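Long-range contacts in YbbR family protein (Desulfitobacterium hafniense, PDB 3LYW), which is of unknown function, this chain being a single all-beta YbbR-family domain cut from a longer protein: residues P3-S8 / N41-Y46; R28-G33 / I71-P76; Y59-E64 / R77-Q82. All blocks are in the same frame, centred on the assembly; numbering follows the deposited sequence.

Contact 1: residues P3-S8 / N41-Y46; sequences PTLTLS and NELFAY
Leu7 is the main bump of this contact, and the backbone from Leu43 to Ala45 forms the hollow that receives it. Its CD2 methyl lies against Leu43, 3.6 Å from Leu43 O and 3.8 Å from Leu43 CB, while CD1 rests by the carbonyl carbon of Phe44. CG of Leu7 lies anti to its own carbonyl carbon (chi1 -49°), and with chi2 extended CD2 comes beside Leu43 and CD1 beside Phe44. The side chains of Leu7 and Leu43 slant across one another, and Leu5 CD1 meets Leu43 CD1 more loosely, at 4.4 Å. The small Ala45 fits beside the base of Leu7, and its methyl also touches Val61 and Val27.

Beyond the leucines the backbones join directly. Ala45 N donates to Ser8 O over 3.1 Å in a nearly straight bond (176° at the hydrogen). Next to this bond a water bridges the two segments, accepting from Ser8 N and donating to Leu43 O. On the more open side, Ser8 OG sits at the edge of the Phe44 ring, near its plane, 3.0 Å from Phe44 CD1.

The two short strands diverge by 60°, and their direct pairing thins toward Leu5 as 41-43 turns off into a loop. Strand 4-12 is also bonded to strand 26-33 through Leu5 and Leu7, and strand 44-48 to strand 55-63. The contact is thus a splayed parallel pairing between two otherwise antiparallel parts of the curled mixed sheet of this YbbR-family domain.

Contact 2: residues R28-G33 / I71-P76; sequences RVKTEG and IVEISP
Opposite Lys30 the second strand puts two residues, Val72 and Glu73, where regular antiparallel pairing has one: a classic beta bulge. Lys30 O accepts a sound bond from Val72 N (2.9 Å) and a weak one from Glu73 N, while Lys30 N donates to Glu73 O. Farther along, Arg28 and Ser75 close a hydrogen-bonded pair, Arg28 N reaching Ser75 O at 2.7 Å and Ser75 N returning to Arg28 O.

On the face bearing Lys30 and Glu73 the two long side chains run side by side in the same direction. The lysine is extended beyond CG, and the glutamate has CG anti to N (chi1 -178°), which carries its carboxylate up along the lysine. Glu73 OE2 forms a salt bridge with Lys30 NZ at 3.1 Å. A water donates to both Glu73 OE2 and Arg28 O. With an alanine at position 73 the Lys30 ammonium would probably lose its counter-charge, and its chain would be freer to turn.

The bulge lies where strand 69-85 pairs with strand 26-33 in the domain's curled sheet; two residues after Glu73 a cis peptide bond leads into Pro76. Val72 CG2 fits beside Lys30 CB at 3.7 Å. The other face is mainly apolar: Val29 CG1 meets Ile71 CG2 at 3.5 Å, the two side chains crossing at about a right angle, and Ile71 CD1 reaches Thr31 CG2. The Thr31 hydroxyl is hydrogen-bonded to Pro3 O, while Val29, Ile71 and Ile74 pack on Val63 of strand 55-63.

Contact 3: residues Y59-E64 / R77-Q82; sequences YEVKVE and RVVTLQ
Tyr59, Val61 and Val79 carry most of this contact. The Tyr59 ring touches Leu81, CD2 lying 3.9 Å from Leu81 CD1; the tyrosine CG is anti to its own carbonyl carbon (chi1 -61°). The two side chains cross at about a right angle, with Leu81 CB near Tyr59 CE2. At the far end of the ring, the hydroxyl is hydrogen-bonded to Ser52.

Through their backbones, Tyr59 and Val79 form an antiparallel hydrogen-bonded pair. Tyr59 N donates to Val79 O at 2.8 Å, and Val79 N returns to Tyr59 O in the carbonyl plane. These bonds belong to the beta hairpin of strands 55-63 and 69-85; the second strand is interrupted around cis-Pro76, and this pairing uses its part beyond the break.

Val61 is held by its own backbone bond, Val61 N to Arg77 O, short at 2.7 Å and nearly straight. A water donates to both Arg77 O and Val61 O, so the arginine carbonyl receives two donors. Val61 CG2 lies 3.3 Å from Arg77 O and 3.6 Å from Val79 CG1. These two valines cross at about a right angle, and both pack on Leu9 of strand 4-12.

Overall arrangement
The three contacts lie in one curled mixed sheet, with centres about 10 Å (contacts 1 and 2), 13 Å (1 and 3) and 14 Å (2 and 3) apart. Strand 4-12 links contact 1 to contact 2 by pairing with strand 26-33, where Leu5 and Val29 are backbone partners. Strands 44-48 and 55-63 link contact 1 to contact 3 through Tyr46 and Lys62, and strand 69-85 serves both contacts 2 and 3. Along the chain, contact 2 alternates with each of the others, whereas contact 1 closes before contact 3 opens. The pairings 4-12, 26-33, 69-85, 55-63, 44-48 and back to 4-12 close a ring in this helix-free domain, and Val29 and Ile74 of contact 2 touch Val63 of contact 3.

Contact 1: residues P3-S8 / N41-Y46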
ATOM      1  N   PRO A   3      -3.895   8.044  15.579  1.00 25.04           N
ATOM      2  CA  PRO A   3      -4.574   6.787  15.256  1.00 22.67           C
ATOM      3  C   PRO A   3      -3.740   5.729  14.541  1.00 27.12           C
ATOM      4  O   PRO A   3      -2.889   6.044  13.710  1.00 18.80           O
ATOM      5  CB  PRO A   3      -5.749   7.252  14.408  1.00 22.15           C
ATOM      6  CG  PRO A   3      -5.171   8.418  13.662  1.00 27.37           C
ATOM      7  CD  PRO A   3      -4.423   9.152  14.760  1.00 21.68           C
ATOM      8  N   THR A   4      -3.982   4.470  14.894  1.00 26.40           N
ATOM      9  CA  THR A   4      -3.300   3.349  14.259  1.00 24.69           C
ATOM     10  C   THR A   4      -4.344   2.863  13.278  1.00 21.20           C
ATOM     11  O   THR A   4      -5.464   2.547  13.672  1.00 22.85           O
ATOM     12  CB  THR A   4      -2.972   2.237  15.263  1.00 29.66           C
ATOM     13  OG1 THR A   4      -1.950   2.695  16.153  1.00 32.82           O
ATOM     14  CG2 THR A   4      -2.472   0.995  14.537  1.00 28.73           C
ATOM     15  N   LEU A   5      -3.989   2.829  12.001  1.00 20.15           N
ATOM     16  CA  LEU A   5      -4.931   2.432  10.969  1.00 21.48           C
ATOM     17  C   LEU A   5      -4.607   1.098  10.320  1.00 23.83           C
ATOM     18  O   LEU A   5      -3.462   0.653  10.312  1.00 25.91           O
ATOM     19  CB  LEU A   5      -4.972   3.509   9.880  1.00 21.94           C
ATOM     20  CG  LEU A   5      -4.963   4.943  10.419  1.00 24.04           C
ATOM     21  CD1 LEU A   5      -4.864   5.930   9.266  1.00 26.92           C
ATOM     22  CD2 LEU A   5      -6.196   5.182  11.249  1.00 26.55           C
ATOM     23  N   THR A   6      -5.642   0.465   9.779  1.00 20.37           N
ATOM     24  CA  THR A   6      -5.513  -0.796   9.062  1.00 27.75           C
ATOM     25  C   THR A   6      -6.038  -0.479   7.670  1.00 29.24           C
ATOM     26  O   THR A   6      -7.246  -0.298   7.482  1.00 27.76           O
ATOM     27  CB  THR A   6      -6.365  -1.893   9.701  1.00 26.59           C
ATOM     28  OG1 THR A   6      -5.942  -2.068  11.059  1.00 24.47           O
ATOM     29  CG2 THR A   6      -6.207  -3.209   8.940  1.00 32.14           C
ATOM     30  N   LEU A   7      -5.130  -0.387   6.704  1.00 19.17           N
ATOM     31  CA  LEU A   7      -5.514  -0.036   5.345  1.00 20.54           C
ATOM     32  C   LEU A   7      -5.338  -1.206   4.393  1.00 22.12           C
ATOM     33  O   LEU A   7      -4.493  -2.082   4.616  1.00 18.63           O
ATOM     34  CB  LEU A   7      -4.657   1.127   4.851  1.00 23.36           C
ATOM     35  CG  LEU A   7      -4.539   2.314   5.800  1.00 28.73           C
ATOM     36  CD1 LEU A   7      -3.504   3.279   5.253  1.00 28.51           C
ATOM     37  CD2 LEU A   7      -5.890   2.981   5.981  1.00 34.80           C
ATOM     38  N   SER A   8      -6.145  -1.235   3.337  1.00 22.44           N
ATOM     39  CA  SER A   8      -6.010  -2.288   2.351  1.00 24.17           C
ATOM     40  C   SER A   8      -4.885  -1.828   1.418  1.00 19.34           C
ATOM     41  O   SER A   8      -4.640  -0.624   1.264  1.00 17.51           O
ATOM     42  CB  SER A   8      -7.320  -2.478   1.590  1.00 27.95           C
ATOM     43  OG  SER A   8      -7.763  -1.261   1.035  1.00 47.41           O
ATOM     44  N   ASN A  41     -11.546   3.584   5.479  1.00 52.61           N
ATOM     45  CA  ASN A  41     -11.702   2.640   4.376  1.00 54.72           C
ATOM     46  C   ASN A  41     -11.453   3.313   3.031  1.00 50.99           C
ATOM     47  O   ASN A  41     -11.209   2.644   2.027  1.00 51.01           O
ATOM     48  CB  ASN A  41     -13.103   2.017   4.397  1.00 60.25           C
ATOM     49  CG  ASN A  41     -13.259   0.893   3.385  1.00 67.41           C
ATOM     50  OD1 ASN A  41     -13.188   1.114   2.176  1.00 73.00           O
ATOM     51  ND2 ASN A  41     -13.469  -0.321   3.878  1.00 68.84           N
ATOM     52  N   GLU A  42     -11.516   4.640   3.014  1.00 44.38           N
ATOM     53  CA  GLU A  42     -11.272   5.369   1.785  1.00 36.45           C
ATOM     54  C   GLU A  42      -9.790   5.686   1.645  1.00 39.53           C
ATOM     55  O   GLU A  42      -9.354   6.275   0.654  1.00 38.81           O
ATOM     56  N   LEU A  43      -9.012   5.297   2.655  1.00 38.65           N
ATOM     57  CA  LEU A  43      -7.567   5.524   2.662  1.00 39.71           C
ATOM     58  C   LEU A  43      -6.884   4.219   2.275  1.00 30.62           C
ATOM     59  O   LEU A  43      -7.321   3.135   2.678  1.00 29.84           O
ATOM     60  CB  LEU A  43      -7.098   5.961   4.050  1.00 46.87           C
ATOM     61  CG  LEU A  43      -7.761   7.230   4.592  1.00 49.92           C
ATOM     62  CD1 LEU A  43      -7.156   7.580   5.938  1.00 54.43           C
ATOM     63  CD2 LEU A  43      -7.573   8.377   3.605  1.00 50.55           C
ATOM     64  N   PHE A  44      -5.795   4.320   1.521  1.00 21.41           N
ATOM     65  CA  PHE A  44      -5.110   3.120   1.056  1.00 17.79           C
ATOM     66  C   PHE A  44      -3.594   3.194   1.129  1.00 20.58           C
ATOM     67  O   PHE A  44      -2.996   4.278   1.130  1.00 21.85           O
ATOM     68  CB  PHE A  44      -5.495   2.833  -0.400  1.00 23.97           C
ATOM     69  CG  PHE A  44      -6.967   2.658  -0.626  1.00 23.90           C
ATOM     70  CD1 PHE A  44      -7.622   1.515  -0.195  1.00 32.97           C
ATOM     71  CD2 PHE A  44      -7.698   3.647  -1.268  1.00 35.10           C
ATOM     72  CE1 PHE A  44      -8.986   1.344  -0.425  1.00 32.91           C
ATOM     73  CE2 PHE A  44      -9.061   3.488  -1.502  1.00 32.11           C
ATOM     74  CZ  PHE A  44      -9.707   2.342  -1.071  1.00 32.52           C
ATOM     75  N   ALA A  45      -2.990   2.019   1.198  1.00 20.20           N
ATOM     76  CA  ALA A  45      -1.546   1.887   1.206  1.00 15.79           C
ATOM     77  C   ALA A  45      -1.342   1.411  -0.221  1.00 19.18           C
ATOM     78  O   ALA A  45      -2.274   0.886  -0.829  1.00 15.23           O
ATOM     79  CB  ALA A  45      -1.114   0.811   2.191  1.00 23.50           C
ATOM     80  N   TYR A  46      -0.148   1.569  -0.770  1.00 15.74           N
ATOM     81  CA  TYR A  46       0.051   1.119  -2.138  1.00 16.85           C
ATOM     82  C   TYR A  46       1.456   0.636  -2.435  1.00 17.58           C
ATOM     83  O   TYR A  46       2.397   0.927  -1.694  1.00 15.67           O
ATOM     84  CB  TYR A  46      -0.300   2.253  -3.114  1.00 20.73           C
ATOM     85  CG  TYR A  46       0.665   3.420  -3.086  1.00 16.78           C
ATOM     86  CD1 TYR A  46       1.833   3.412  -3.849  1.00 14.48           C
ATOM     87  CD2 TYR A  46       0.424   4.516  -2.268  1.00 19.73           C
ATOM     88  CE1 TYR A  46       2.737   4.471  -3.790  1.00 20.11           C
ATOM     89  CE2 TYR A  46       1.314   5.579  -2.205  1.00 27.23           C
ATOM     90  CZ  TYR A  46       2.465   5.550  -2.964  1.00 24.22           C
ATOM     91  OH  TYR A  46       3.343   6.593  -2.890  1.00 20.63           O
TER
HETATM   92  O   HOH W   1      -8.116   0.694   3.341  1.00 27.02           O

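Contact 2: residues R28-G33 / I71-P76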
ATOM      1  N   ARG A  28      -0.758  -2.172   8.480  1.00 16.19           N
ATOM      2  CA  ARG A  28      -1.020  -1.451   9.731  1.00 19.36           C
ATOM      3  C   ARG A  28      -0.133  -0.209   9.736  1.00 17.39           C
ATOM      4  O   ARG A  28       1.077  -0.310   9.517  1.00 22.22           O
ATOM      5  CB  ARG A  28      -0.688  -2.325  10.934  1.00 19.86           C
ATOM      6  CG  ARG A  28      -1.612  -3.501  11.072  1.00 40.63           C
ATOM      7  CD  ARG A  28      -2.613  -3.306  12.192  1.00 47.40           C
ATOM      8  NE  ARG A  28      -2.237  -4.080  13.373  1.00 55.80           N
ATOM      9  CZ  ARG A  28      -3.059  -4.361  14.380  1.00 58.72           C
ATOM     10  NH1 ARG A  28      -4.313  -3.928  14.357  1.00 56.75           N
ATOM     11  NH2 ARG A  28      -2.632  -5.089  15.404  1.00 50.60           N
ATOM     12  N   VAL A  29      -0.734   0.950   9.994  1.00 17.73           N
ATOM     13  CA  VAL A  29      -0.004   2.208   9.991  1.00 16.05           C
ATOM     14  C   VAL A  29      -0.144   2.986  11.294  1.00 18.98           C
ATOM     15  O   VAL A  29      -1.246   3.210  11.776  1.00 24.65           O
ATOM     16  CB  VAL A  29      -0.490   3.108   8.825  1.00 19.46           C
ATOM     17  CG1 VAL A  29       0.261   4.431   8.827  1.00 26.54           C
ATOM     18  CG2 VAL A  29      -0.297   2.387   7.490  1.00 21.50           C
ATOM     19  N   LYS A  30       0.992   3.381  11.860  1.00 19.59           N
ATOM     20  CA  LYS A  30       1.016   4.178  13.076  1.00 20.54           C
ATOM     21  C   LYS A  30       1.200   5.600  12.592  1.00 19.40           C
ATOM     22  O   LYS A  30       1.957   5.853  11.645  1.00 15.99           O
ATOM     23  CB  LYS A  30       2.180   3.774  13.979  1.00 23.55           C
ATOM     24  CG  LYS A  30       2.007   2.406  14.611  1.00 28.98           C
ATOM     25  CD  LYS A  30       3.081   2.139  15.642  1.00 36.01           C
ATOM     26  CE  LYS A  30       2.943   0.751  16.247  1.00 41.80           C
ATOM     27  NZ  LYS A  30       4.091   0.438  17.149  1.00 47.91           N
ATOM     28  N   THR A  31       0.522   6.531  13.248  1.00 22.48           N
ATOM     29  CA  THR A  31       0.570   7.918  12.820  1.00 21.62           C
ATOM     30  C   THR A  31       0.676   8.908  13.963  1.00 19.46           C
ATOM     31  O   THR A  31       0.488   8.555  15.131  1.00 23.52           O
ATOM     32  CB  THR A  31      -0.711   8.269  12.060  1.00 17.37           C
ATOM     33  OG1 THR A  31      -1.804   8.296  12.985  1.00 23.01           O
ATOM     34  CG2 THR A  31      -1.014   7.231  11.009  1.00 15.00           C
ATOM     35  N   GLU A  32       0.957  10.158  13.601  1.00 24.24           N
ATOM     36  CA  GLU A  32       1.031  11.228  14.579  1.00 30.34           C
ATOM     37  C   GLU A  32       0.223  12.390  14.031  1.00 23.13           C
ATOM     38  O   GLU A  32       0.418  12.806  12.886  1.00 24.37           O
ATOM     39  CB  GLU A  32       2.485  11.646  14.828  1.00 33.62           C
ATOM     40  CG  GLU A  32       3.362  10.491  15.287  1.00 49.59           C
ATOM     41  CD  GLU A  32       4.589  10.935  16.063  1.00 49.57           C
ATOM     42  OE1 GLU A  32       5.283  11.867  15.610  1.00 45.06           O
ATOM     43  OE2 GLU A  32       4.862  10.336  17.125  1.00 51.22           O
ATOM     44  N   GLY A  33      -0.698  12.893  14.849  1.00 23.90           N
ATOM     45  CA  GLY A  33      -1.537  13.995  14.427  1.00 24.86           C
ATOM     46  C   GLY A  33      -2.993  13.689  14.706  1.00 24.39           C
ATOM     47  O   GLY A  33      -3.308  12.653  15.301  1.00 21.65           O
ATOM     48  N   ILE A  71       2.768   9.776   8.754  1.00 18.72           N
ATOM     49  CA  ILE A  71       2.959   8.334   8.899  1.00 16.66           C
ATOM     50  C   ILE A  71       4.303   8.086   9.576  1.00 19.62           C
ATOM     51  O   ILE A  71       5.349   8.525   9.093  1.00 18.27           O
ATOM     52  CB  ILE A  71       2.964   7.641   7.533  1.00 21.86           C
ATOM     53  CG1 ILE A  71       1.699   8.012   6.755  1.00 15.56           C
ATOM     54  CG2 ILE A  71       3.118   6.134   7.718  1.00 15.38           C
ATOM     55  CD1 ILE A  71       0.407   7.723   7.466  1.00 22.26           C
ATOM     56  N   VAL A  72       4.283   7.392  10.705  1.00 17.83           N
ATOM     57  CA  VAL A  72       5.529   7.125  11.416  1.00 25.48           C
ATOM     58  C   VAL A  72       5.983   5.667  11.351  1.00 25.99           C
ATOM     59  O   VAL A  72       7.143   5.357  11.609  1.00 23.64           O
ATOM     60  CB  VAL A  72       5.414   7.543  12.897  1.00 22.64           C
ATOM     61  CG1 VAL A  72       5.100   9.023  12.991  1.00 29.46           C
ATOM     62  CG2 VAL A  72       4.345   6.735  13.585  1.00 24.75           C
ATOM     63  N   GLU A  73       5.072   4.763  11.019  1.00 18.69           N
ATOM     64  CA  GLU A  73       5.432   3.352  10.942  1.00 15.98           C
ATOM     65  C   GLU A  73       4.474   2.604  10.027  1.00 18.20           C
ATOM     66  O   GLU A  73       3.273   2.830  10.071  1.00 15.39           O
ATOM     67  CB  GLU A  73       5.387   2.744  12.342  1.00 25.67           C
ATOM     68  CG  GLU A  73       5.792   1.301  12.441  1.00 37.88           C
ATOM     69  CD  GLU A  73       5.831   0.832  13.884  1.00 46.30           C
ATOM     70  OE1 GLU A  73       6.710   1.294  14.644  1.00 34.60           O
ATOM     71  OE2 GLU A  73       4.974   0.009  14.260  1.00 53.30           O
ATOM     72  N   ILE A  74       5.017   1.716   9.200  1.00 14.33           N
ATOM     73  CA  ILE A  74       4.205   0.936   8.273  1.00 17.69           C
ATOM     74  C   ILE A  74       4.585  -0.540   8.316  1.00 15.26           C
ATOM     75  O   ILE A  74       5.747  -0.898   8.124  1.00 17.82           O
ATOM     76  CB  ILE A  74       4.345   1.452   6.829  1.00 14.87           C
ATOM     77  CG1 ILE A  74       4.096   2.960   6.775  1.00 24.27           C
ATOM     78  CG2 ILE A  74       3.388   0.714   5.905  1.00 22.20           C
ATOM     79  CD1 ILE A  74       4.620   3.620   5.518  1.00 32.15           C
ATOM     80  N   SER A  75       3.597  -1.392   8.568  1.00 16.01           N
ATOM     81  CA  SER A  75       3.825  -2.831   8.636  1.00 12.03           C
ATOM     82  C   SER A  75       2.758  -3.595   7.859  1.00 18.03           C
ATOM     83  O   SER A  75       1.563  -3.420   8.090  1.00 17.50           O
ATOM     84  CB  SER A  75       3.852  -3.301  10.091  1.00 16.35           C
ATOM     85  OG  SER A  75       4.104  -4.693  10.173  1.00 21.66           O
ATOM     86  N   PRO A  76       3.200  -4.444   6.936  1.00 14.74           N
ATOM     87  CA  PRO A  76       4.633  -4.632   6.685  1.00 20.58           C
ATOM     88  C   PRO A  76       5.211  -3.505   5.835  1.00 24.67           C
ATOM     89  O   PRO A  76       4.466  -2.809   5.146  1.00 45.40           O
ATOM     90  CB  PRO A  76       4.678  -5.950   5.910  1.00 18.47           C
ATOM     91  CG  PRO A  76       3.361  -6.019   5.221  1.00 20.80           C
ATOM     92  CD  PRO A  76       2.374  -5.384   6.160  1.00 15.75           C
TER
HETATM   93  O   HOH W   2       2.528  -0.053  12.088  1.00 28.49           O

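Contact 3: residues Y59-E64 / R77-Q82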
ATOM      1  N   TYR A  59       8.323  -5.128  -3.062  1.00 17.57           N
ATOM      2  CA  TYR A  59       7.921  -3.751  -3.258  1.00 14.93           C
ATOM      3  C   TYR A  59       7.760  -3.055  -1.920  1.00 17.37           C
ATOM      4  O   TYR A  59       7.255  -3.636  -0.961  1.00 19.70           O
ATOM      5  CB  TYR A  59       6.605  -3.700  -4.043  1.00 18.77           C
ATOM      6  CG  TYR A  59       6.699  -4.318  -5.421  1.00 20.48           C
ATOM      7  CD1 TYR A  59       7.191  -3.589  -6.509  1.00 19.08           C
ATOM      8  CD2 TYR A  59       6.311  -5.640  -5.642  1.00 17.08           C
ATOM      9  CE1 TYR A  59       7.288  -4.159  -7.772  1.00 17.20           C
ATOM     10  CE2 TYR A  59       6.412  -6.221  -6.911  1.00 18.96           C
ATOM     11  CZ  TYR A  59       6.898  -5.473  -7.966  1.00 21.65           C
ATOM     12  OH  TYR A  59       6.983  -6.043  -9.216  1.00 19.14           O
ATOM     13  N   GLU A  60       8.205  -1.807  -1.866  1.00 15.05           N
ATOM     14  CA  GLU A  60       8.100  -1.004  -0.663  1.00 17.98           C
ATOM     15  C   GLU A  60       6.663  -0.516  -0.502  1.00 16.12           C
ATOM     16  O   GLU A  60       6.080   0.037  -1.432  1.00 20.58           O
ATOM     17  CB  GLU A  60       9.018   0.207  -0.763  1.00 17.63           C
ATOM     18  CG  GLU A  60       9.026   1.076   0.467  1.00 32.16           C
ATOM     19  CD  GLU A  60       9.633   2.447   0.194  1.00 39.08           C
ATOM     20  OE1 GLU A  60      10.657   2.514  -0.520  1.00 42.57           O
ATOM     21  OE2 GLU A  60       9.085   3.455   0.693  1.00 53.44           O
ATOM     22  N   VAL A  61       6.105  -0.705   0.686  1.00 15.01           N
ATOM     23  CA  VAL A  61       4.742  -0.275   0.951  1.00 15.66           C
ATOM     24  C   VAL A  61       4.763   1.212   1.278  1.00 17.02           C
ATOM     25  O   VAL A  61       5.576   1.670   2.082  1.00 18.49           O
ATOM     26  CB  VAL A  61       4.128  -1.048   2.145  1.00 19.41           C
ATOM     27  CG1 VAL A  61       2.670  -0.605   2.365  1.00 17.11           C
ATOM     28  CG2 VAL A  61       4.206  -2.532   1.894  1.00 16.22           C
ATOM     29  N   LYS A  62       3.881   1.964   0.633  1.00 16.13           N
ATOM     30  CA  LYS A  62       3.785   3.394   0.868  1.00 18.90           C
ATOM     31  C   LYS A  62       2.346   3.734   1.232  1.00 17.51           C
ATOM     32  O   LYS A  62       1.452   2.921   1.033  1.00 18.44           O
ATOM     33  CB  LYS A  62       4.196   4.138  -0.402  1.00 18.93           C
ATOM     34  CG  LYS A  62       5.598   3.770  -0.888  1.00 31.58           C
ATOM     35  CD  LYS A  62       5.789   4.144  -2.349  1.00 34.84           C
ATOM     36  CE  LYS A  62       7.137   3.672  -2.869  1.00 45.64           C
ATOM     37  NZ  LYS A  62       7.224   3.739  -4.358  1.00 30.04           N
ATOM     38  N   VAL A  63       2.116   4.935   1.748  1.00 14.85           N
ATOM     39  CA  VAL A  63       0.770   5.341   2.125  1.00 18.13           C
ATOM     40  C   VAL A  63       0.329   6.598   1.396  1.00 22.12           C
ATOM     41  O   VAL A  63       1.087   7.554   1.271  1.00 19.81           O
ATOM     42  CB  VAL A  63       0.662   5.573   3.647  1.00 21.28           C
ATOM     43  CG1 VAL A  63      -0.722   6.068   4.004  1.00 22.23           C
ATOM     44  CG2 VAL A  63       0.965   4.283   4.383  1.00 19.13           C
ATOM     45  N   GLU A  64      -0.906   6.597   0.910  1.00 22.80           N
ATOM     46  CA  GLU A  64      -1.406   7.776   0.211  1.00 23.75           C
ATOM     47  C   GLU A  64      -1.445   8.906   1.237  1.00 24.09           C
ATOM     48  O   GLU A  64      -1.752   8.675   2.404  1.00 18.68           O
ATOM     49  CB  GLU A  64      -2.808   7.520  -0.345  1.00 32.78           C
ATOM     50  CG  GLU A  64      -2.916   6.235  -1.146  1.00 29.60           C
ATOM     51  CD  GLU A  64      -4.281   6.062  -1.788  1.00 34.17           C
ATOM     52  OE1 GLU A  64      -5.294   6.291  -1.092  1.00 46.62           O
ATOM     53  OE2 GLU A  64      -4.343   5.688  -2.981  1.00 45.75           O
ATOM     54  N   ARG A  77       6.528  -3.333   5.888  1.00 30.92           N
ATOM     55  CA  ARG A  77       7.196  -2.289   5.120  1.00 23.12           C
ATOM     56  C   ARG A  77       7.432  -2.731   3.680  1.00 17.58           C
ATOM     57  O   ARG A  77       7.383  -1.918   2.756  1.00 20.34           O
ATOM     58  CB  ARG A  77       8.524  -1.906   5.778  1.00 28.10           C
ATOM     59  CG  ARG A  77       8.385  -1.387   7.199  1.00 34.31           C
ATOM     60  CD  ARG A  77       9.568  -1.806   8.058  1.00 40.14           C
ATOM     61  NE  ARG A  77       9.478  -1.266   9.412  1.00 45.99           N
ATOM     62  CZ  ARG A  77       8.606  -1.679  10.325  1.00 53.98           C
ATOM     63  NH1 ARG A  77       7.742  -2.642  10.032  1.00 54.65           N
ATOM     64  NH2 ARG A  77       8.596  -1.131  11.532  1.00 57.95           N
ATOM     65  N   VAL A  78       7.689  -4.021   3.496  1.00 16.52           N
ATOM     66  CA  VAL A  78       7.931  -4.573   2.170  1.00 15.40           C
ATOM     67  C   VAL A  78       7.043  -5.785   1.906  1.00 15.07           C
ATOM     68  O   VAL A  78       6.782  -6.582   2.807  1.00 16.78           O
ATOM     69  CB  VAL A  78       9.406  -4.981   1.989  1.00 16.95           C
ATOM     70  CG1 VAL A  78       9.620  -5.597   0.615  1.00 23.37           C
ATOM     71  CG2 VAL A  78      10.316  -3.779   2.189  1.00 17.40           C
ATOM     72  N   VAL A  79       6.581  -5.916   0.667  1.00 13.93           N
ATOM     73  CA  VAL A  79       5.720  -7.028   0.285  1.00 17.01           C
ATOM     74  C   VAL A  79       6.235  -7.721  -0.972  1.00 19.35           C
ATOM     75  O   VAL A  79       6.625  -7.065  -1.938  1.00 18.07           O
ATOM     76  CB  VAL A  79       4.270  -6.564   0.046  1.00 17.08           C
ATOM     77  CG1 VAL A  79       3.667  -6.027   1.334  1.00 20.52           C
ATOM     78  CG2 VAL A  79       4.225  -5.512  -1.052  1.00 19.37           C
ATOM     79  N   THR A  80       6.235  -9.050  -0.952  1.00 19.07           N
ATOM     80  CA  THR A  80       6.698  -9.834  -2.088  1.00 19.43           C
ATOM     81  C   THR A  80       5.479 -10.205  -2.937  1.00 17.67           C
ATOM     82  O   THR A  80       4.506 -10.758  -2.442  1.00 20.66           O
ATOM     83  CB  THR A  80       7.393 -11.119  -1.608  1.00 20.02           C
ATOM     84  OG1 THR A  80       8.504 -10.780  -0.761  1.00 21.88           O
ATOM     85  CG2 THR A  80       7.881 -11.932  -2.795  1.00 23.19           C
ATOM     86  N   LEU A  81       5.541  -9.903  -4.228  1.00 16.19           N
ATOM     87  CA  LEU A  81       4.432 -10.189  -5.131  1.00 18.72           C
ATOM     88  C   LEU A  81       4.919 -10.869  -6.410  1.00 17.84           C
ATOM     89  O   LEU A  81       6.063 -10.691  -6.829  1.00 22.13           O
ATOM     90  CB  LEU A  81       3.726  -8.890  -5.520  1.00 17.98           C
ATOM     91  CG  LEU A  81       3.170  -8.022  -4.393  1.00 26.15           C
ATOM     92  CD1 LEU A  81       2.602  -6.728  -4.992  1.00 27.56           C
ATOM     93  CD2 LEU A  81       2.106  -8.778  -3.636  1.00 25.02           C
ATOM     94  N   GLN A  82       4.038 -11.645  -7.028  1.00 17.05           N
ATOM     95  CA  GLN A  82       4.381 -12.311  -8.277  1.00 15.69           C
ATOM     96  C   GLN A  82       3.556 -11.711  -9.404  1.00 19.78           C
ATOM     97  O   GLN A  82       2.340 -11.504  -9.254  1.00 21.71           O
ATOM     98  CB  GLN A  82       4.117 -13.810  -8.184  1.00 14.74           C
ATOM     99  CG  GLN A  82       4.846 -14.498  -7.055  1.00 28.68           C
ATOM    100  CD  GLN A  82       4.702 -15.999  -7.116  1.00 33.26           C
ATOM    101  OE1 GLN A  82       3.696 -16.522  -7.607  1.00 37.70           O
ATOM    102  NE2 GLN A  82       5.699 -16.704  -6.602  1.00 33.46           N
TER
HETATM  103  O   HOH W   3       7.457   0.775   3.859  1.00 27.98           O